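Local atomic coordinates of MHP1 (Microbacterium liquefaciens, PDB entry 2JLN), a protein that carries 5-aryl-substituted hydantoins, such as 5-indolylmethyl hydantoin and 5-benzyl hydantoin, across the membrane in a sodium-dependent manner. Residues M52-I65 against G202-F216. Numbering follows the deposited sequence.
Sequences MTSSFQVWQVIVAI and GENPGMPFSTAIMIF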
loop_
_atom_site.group_PDB
_atom_site.type_symbol
_atom_site.label_atom_id
_atom_site.label_comp_id
_atom_site.label_asym_id
_atom_site.label_seq_id
_atom_site.Cartn_x
_atom_site.Cartn_y
_atom_site.Cartn_z
ATOM N N MET A 52 12.316 7.497 16.037
ATOM C CA MET A 52 11.772 6.853 17.228
ATOM C C MET A 52 12.796 6.632 18.343
ATOM O O MET A 52 12.402 6.528 19.495
ATOM C CB MET A 52 11.142 5.517 16.864
ATOM C CG MET A 52 9.914 5.651 16.004
ATOM S SD MET A 52 8.490 6.138 16.985
ATOM C CE MET A 52 8.327 4.628 17.930
ATOM N N THR A 53 14.090 6.534 18.010
ATOM C CA THR A 53 15.131 6.272 19.016
ATOM C C THR A 53 15.218 7.411 20.009
ATOM O O THR A 53 15.698 7.238 21.121
ATOM C CB THR A 53 16.526 6.141 18.413
ATOM O OG1 THR A 53 16.807 7.315 17.650
ATOM C CG2 THR A 53 16.647 4.899 17.541
ATOM N N SER A 54 14.773 8.588 19.592
ATOM C CA SER A 54 14.556 9.702 20.512
ATOM C C SER A 54 13.635 9.372 21.691
ATOM O O SER A 54 13.847 9.868 22.767
ATOM C CB SER A 54 13.975 10.902 19.755
ATOM O OG SER A 54 13.342 11.800 20.644
ATOM N N SER A 55 12.608 8.551 21.499
ATOM C CA SER A 55 11.614 8.322 22.553
ATOM C C SER A 55 11.722 6.951 23.235
ATOM O O SER A 55 11.260 6.766 24.365
ATOM C CB SER A 55 10.196 8.528 22.002
ATOM O OG SER A 55 10.090 9.723 21.232
ATOM N N PHE A 56 12.314 5.982 22.547
ATOM C CA PHE A 56 12.463 4.640 23.099
ATOM C C PHE A 56 13.839 4.147 22.693
ATOM O O PHE A 56 14.490 4.749 21.832
ATOM C CB PHE A 56 11.391 3.683 22.554
ATOM C CG PHE A 56 9.992 4.256 22.539
ATOM C CD1 PHE A 56 9.077 3.913 23.507
ATOM C CD2 PHE A 56 9.589 5.117 21.533
ATOM C CE1 PHE A 56 7.790 4.432 23.486
ATOM C CE2 PHE A 56 8.302 5.643 21.507
ATOM C CZ PHE A 56 7.403 5.295 22.485
ATOM N N GLN A 57 14.302 3.062 23.299
ATOM C CA GLN A 57 15.573 2.523 22.865
ATOM C C GLN A 57 15.455 1.517 21.688
ATOM O O GLN A 57 14.417 0.887 21.492
ATOM C CB GLN A 57 16.359 1.966 24.051
ATOM C CG GLN A 57 15.496 1.496 25.175
ATOM C CD GLN A 57 16.303 1.035 26.390
ATOM O OE1 GLN A 57 17.270 0.269 26.273
ATOM N NE2 GLN A 57 15.887 1.493 27.571
ATOM N N VAL A 58 16.525 1.392 20.905
ATOM C CA VAL A 58 16.528 0.566 19.709
ATOM C C VAL A 58 15.761 -0.754 19.816
ATOM O O VAL A 58 14.939 -1.036 18.954
ATOM C CB VAL A 58 17.948 0.327 19.188
ATOM C CG1 VAL A 58 17.904 -0.295 17.818
ATOM C CG2 VAL A 58 18.678 1.642 19.109
ATOM N N TRP A 59 15.999 -1.563 20.843
ATOM C CA TRP A 59 15.245 -2.821 20.958
ATOM C C TRP A 59 13.721 -2.581 20.985
ATOM O O TRP A 59 12.955 -3.301 20.335
ATOM C CB TRP A 59 15.694 -3.679 22.154
ATOM C CG TRP A 59 15.323 -3.130 23.501
ATOM C CD1 TRP A 59 16.051 -2.250 24.257
ATOM C CD2 TRP A 59 14.153 -3.422 24.256
ATOM N NE1 TRP A 59 15.399 -1.975 25.441
ATOM C CE2 TRP A 59 14.232 -2.683 25.466
ATOM C CE3 TRP A 59 13.039 -4.220 24.030
ATOM C CZ2 TRP A 59 13.240 -2.725 26.441
ATOM C CZ3 TRP A 59 12.053 -4.262 25.009
ATOM C CH2 TRP A 59 12.162 -3.513 26.200
ATOM N N GLN A 60 13.277 -1.567 21.719
ATOM C CA GLN A 60 11.861 -1.221 21.702
ATOM C C GLN A 60 11.369 -0.806 20.297
ATOM O O GLN A 60 10.229 -1.091 19.915
ATOM C CB GLN A 60 11.553 -0.148 22.747
ATOM C CG GLN A 60 11.963 -0.552 24.152
ATOM C CD GLN A 60 11.889 0.609 25.169
ATOM O OE1 GLN A 60 12.488 1.683 24.975
ATOM N NE2 GLN A 60 11.157 0.383 26.264
ATOM N N VAL A 61 12.222 -0.141 19.526
ATOM C CA VAL A 61 11.824 0.301 18.195
ATOM C C VAL A 61 11.561 -0.930 17.351
ATOM O O VAL A 61 10.550 -0.998 16.651
ATOM C CB VAL A 61 12.874 1.216 17.568
ATOM C CG1 VAL A 61 12.659 1.364 16.105
ATOM C CG2 VAL A 61 12.823 2.566 18.233
ATOM N N ILE A 62 12.452 -1.920 17.455
ATOM C CA ILE A 62 12.261 -3.233 16.820
ATOM C C ILE A 62 10.930 -3.893 17.234
ATOM O O ILE A 62 10.264 -4.526 16.416
ATOM C CB ILE A 62 13.409 -4.194 17.151
ATOM C CG1 ILE A 62 14.723 -3.695 16.556
ATOM C CG2 ILE A 62 13.125 -5.548 16.623
ATOM C CD1 ILE A 62 14.561 -2.857 15.324
ATOM N N VAL A 63 10.535 -3.729 18.496
ATOM C CA VAL A 63 9.286 -4.310 18.974
ATOM C C VAL A 63 8.083 -3.548 18.468
ATOM O O VAL A 63 7.102 -4.170 18.098
ATOM C CB VAL A 63 9.189 -4.403 20.520
ATOM C CG1 VAL A 63 7.738 -4.640 20.931
ATOM C CG2 VAL A 63 10.078 -5.519 21.052
ATOM N N ALA A 64 8.144 -2.215 18.460
ATOM C CA ALA A 64 7.056 -1.393 17.891
ATOM C C ALA A 64 6.841 -1.664 16.381
ATOM O O ALA A 64 5.732 -1.537 15.855
ATOM C CB ALA A 64 7.306 0.093 18.140
ATOM N N ILE A 65 7.921 -2.042 15.706
ATOM C CA ILE A 65 7.898 -2.401 14.304
ATOM C C ILE A 65 7.229 -3.769 14.063
ATOM O O ILE A 65 6.292 -3.870 13.254
ATOM C CB ILE A 65 9.333 -2.384 13.747
ATOM C CG1 ILE A 65 9.761 -0.948 13.462
ATOM C CG2 ILE A 65 9.476 -3.286 12.497
ATOM C CD1 ILE A 65 11.243 -0.840 13.155
ATOM N N GLY A 202 16.512 6.325 23.584
ATOM C CA GLY A 202 15.476 6.606 24.567
ATOM C C GLY A 202 15.805 7.464 25.768
ATOM O O GLY A 202 15.538 7.066 26.900
ATOM N N GLU A 203 16.350 8.652 25.512
ATOM C CA GLU A 203 16.770 9.565 26.564
ATOM C C GLU A 203 15.886 10.770 26.619
ATOM O O GLU A 203 16.334 11.833 27.025
ATOM C CB GLU A 203 18.182 10.062 26.301
ATOM C CG GLU A 203 19.237 9.344 27.078
ATOM C CD GLU A 203 20.614 9.642 26.556
ATOM O OE1 GLU A 203 20.812 10.744 25.995
ATOM O OE2 GLU A 203 21.494 8.767 26.708
ATOM N N ASN A 204 14.642 10.626 26.200
ATOM C CA ASN A 204 13.737 11.762 26.157
ATOM C C ASN A 204 12.292 11.269 26.074
ATOM O O ASN A 204 11.540 11.663 25.172
ATOM C CB ASN A 204 14.104 12.661 24.971
ATOM C CG ASN A 204 13.215 13.901 24.868
ATOM O OD1 ASN A 204 13.226 14.590 23.843
ATOM N ND2 ASN A 204 12.436 14.188 25.925
ATOM N N PRO A 205 11.914 10.366 26.998
ATOM C CA PRO A 205 10.621 9.671 26.957
ATOM C C PRO A 205 9.467 10.654 27.067
ATOM O O PRO A 205 9.714 11.795 27.479
ATOM C CB PRO A 205 10.681 8.763 28.192
ATOM C CG PRO A 205 11.714 9.411 29.061
ATOM C CD PRO A 205 12.746 9.841 28.088
ATOM N N GLY A 206 8.253 10.224 26.705
ATOM C CA GLY A 206 7.082 11.098 26.648
ATOM C C GLY A 206 5.964 10.562 25.751
ATOM O O GLY A 206 4.771 10.601 26.100
ATOM N N MET A 207 6.361 10.056 24.585
ATOM C CA MET A 207 5.457 9.455 23.620
ATOM C C MET A 207 4.967 8.114 24.133
ATOM O O MET A 207 5.777 7.259 24.495
ATOM C CB MET A 207 6.218 9.226 22.321
ATOM C CG MET A 207 5.343 9.012 21.121
ATOM S SD MET A 207 6.298 9.058 19.596
ATOM C CE MET A 207 6.449 7.310 19.222
ATOM N N PRO A 208 3.638 7.909 24.142
ATOM C CA PRO A 208 3.091 6.594 24.523
ATOM C C PRO A 208 3.534 5.507 23.534
ATOM O O PRO A 208 3.648 5.768 22.323
ATOM C CB PRO A 208 1.569 6.784 24.431
ATOM C CG PRO A 208 1.339 8.242 24.112
ATOM C CD PRO A 208 2.621 8.807 23.571
ATOM N N PHE A 209 3.771 4.296 24.028
ATOM C CA PHE A 209 4.154 3.204 23.139
ATOM C C PHE A 209 3.082 2.833 22.103
ATOM O O PHE A 209 3.408 2.276 21.052
ATOM C CB PHE A 209 4.524 1.970 23.939
ATOM C CG PHE A 209 5.081 0.869 23.111
ATOM C CD1 PHE A 209 6.399 0.907 22.691
ATOM C CD2 PHE A 209 4.293 -0.209 22.762
ATOM C CE1 PHE A 209 6.926 -0.114 21.936
ATOM C CE2 PHE A 209 4.793 -1.232 22.020
ATOM C CZ PHE A 209 6.118 -1.195 21.595
ATOM N N SER A 210 1.817 3.117 22.418
ATOM C CA SER A 210 0.703 2.856 21.505
ATOM C C SER A 210 0.784 3.775 20.282
ATOM O O SER A 210 0.453 3.386 19.156
ATOM C CB SER A 210 -0.629 3.104 22.223
ATOM O OG SER A 210 -0.978 4.491 22.204
ATOM N N THR A 211 1.207 5.008 20.515
ATOM C CA THR A 211 1.252 6.000 19.466
ATOM C C THR A 211 2.457 5.748 18.612
ATOM O O THR A 211 2.565 6.285 17.511
ATOM C CB THR A 211 1.371 7.409 20.048
ATOM O OG1 THR A 211 0.105 7.794 20.602
ATOM C CG2 THR A 211 1.829 8.419 18.977
ATOM N N ALA A 212 3.381 4.939 19.127
ATOM C CA ALA A 212 4.560 4.556 18.353
ATOM C C ALA A 212 4.150 3.537 17.297
ATOM O O ALA A 212 4.435 3.709 16.104
ATOM C CB ALA A 212 5.620 3.982 19.260
ATOM N N ILE A 213 3.468 2.484 17.755
ATOM C CA ILE A 213 2.967 1.433 16.892
ATOM C C ILE A 213 2.133 2.053 15.782
ATOM O O ILE A 213 2.270 1.692 14.610
ATOM C CB ILE A 213 2.104 0.429 17.653
ATOM C CG1 ILE A 213 2.865 -0.159 18.835
ATOM C CG2 ILE A 213 1.659 -0.699 16.725
ATOM C CD1 ILE A 213 2.216 -1.419 19.427
ATOM N N MET A 214 1.281 2.997 16.155
ATOM C CA MET A 214 0.447 3.697 15.191
ATOM C C MET A 214 1.239 4.485 14.160
ATOM O O MET A 214 0.692 4.874 13.149
ATOM C CB MET A 214 -0.511 4.645 15.918
ATOM C CG MET A 214 -1.580 5.275 15.041
ATOM S SD MET A 214 -2.622 4.004 14.298
ATOM C CE MET A 214 -2.644 2.751 15.600
ATOM N N ILE A 215 2.513 4.754 14.410
ATOM C CA ILE A 215 3.295 5.497 13.428
ATOM C C ILE A 215 3.818 4.555 12.364
ATOM O O ILE A 215 3.937 4.937 11.209
ATOM C CB ILE A 215 4.430 6.318 14.068
ATOM C CG1 ILE A 215 3.846 7.588 14.688
ATOM C CG2 ILE A 215 5.529 6.673 13.051
ATOM C CD1 ILE A 215 4.562 8.026 15.941
ATOM N N PHE A 216 4.098 3.311 12.728
ATOM C CA PHE A 216 4.505 2.331 11.721
ATOM C C PHE A 216 3.343 1.770 10.873
ATOM O O PHE A 216 3.511 1.536 9.675
ATOM C CB PHE A 216 5.304 1.203 12.370
ATOM C CG PHE A 216 6.609 1.657 12.962
ATOM C CD1 PHE A 216 6.784 1.710 14.338
ATOM C CD2 PHE A 216 7.656 2.050 12.137
ATOM C CE1 PHE A 216 7.980 2.145 14.875
ATOM C CE2 PHE A 216 8.858 2.486 12.669
ATOM C CZ PHE A 216 9.022 2.542 14.029
#
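F216, A212 and F209 pack against M52, F56, A64 and I65 in a largely apolar contact near the surface of the transporter, in which transmembrane helix 2 (58-79) and the turn before it meet helix 209-217, in transmembrane helix 6, and the loop leading into it. The segments 58-65 and 209-216 cross at -60°, their axes 9.1 Å apart. F216 enters as a knob into a hole formed by M52, V61, A64 and I65. I65 CG1 lies over one face of the F216 ring, 3.6 Å from the centroid, a CH-pi contact, while M52 brings its sulfur obliquely to the same ring in a Met-aromatic contact. In this permease of the APC clan the F216 side chain is about 7 Å from G219, a substrate-binding residue just further along the chain, and the I65 side chain is about 5 Å from a bound mercury ion. F209 has CG anti to the backbone N (chi1 -173°), which carries the ring across to A64 and F56: its edge turns toward the F56 face in an offset edge-to-face pair, planes at 80°, and CE1 reaches A64 CB at 3.8 Å. The M207 methyl meets the F56 ring edge in plane. The loop ahead of helix 209-217 runs along the turn 52-56, tied to it where G202 N donates a nearly straight hydrogen bond to T53 O (2.8 Å).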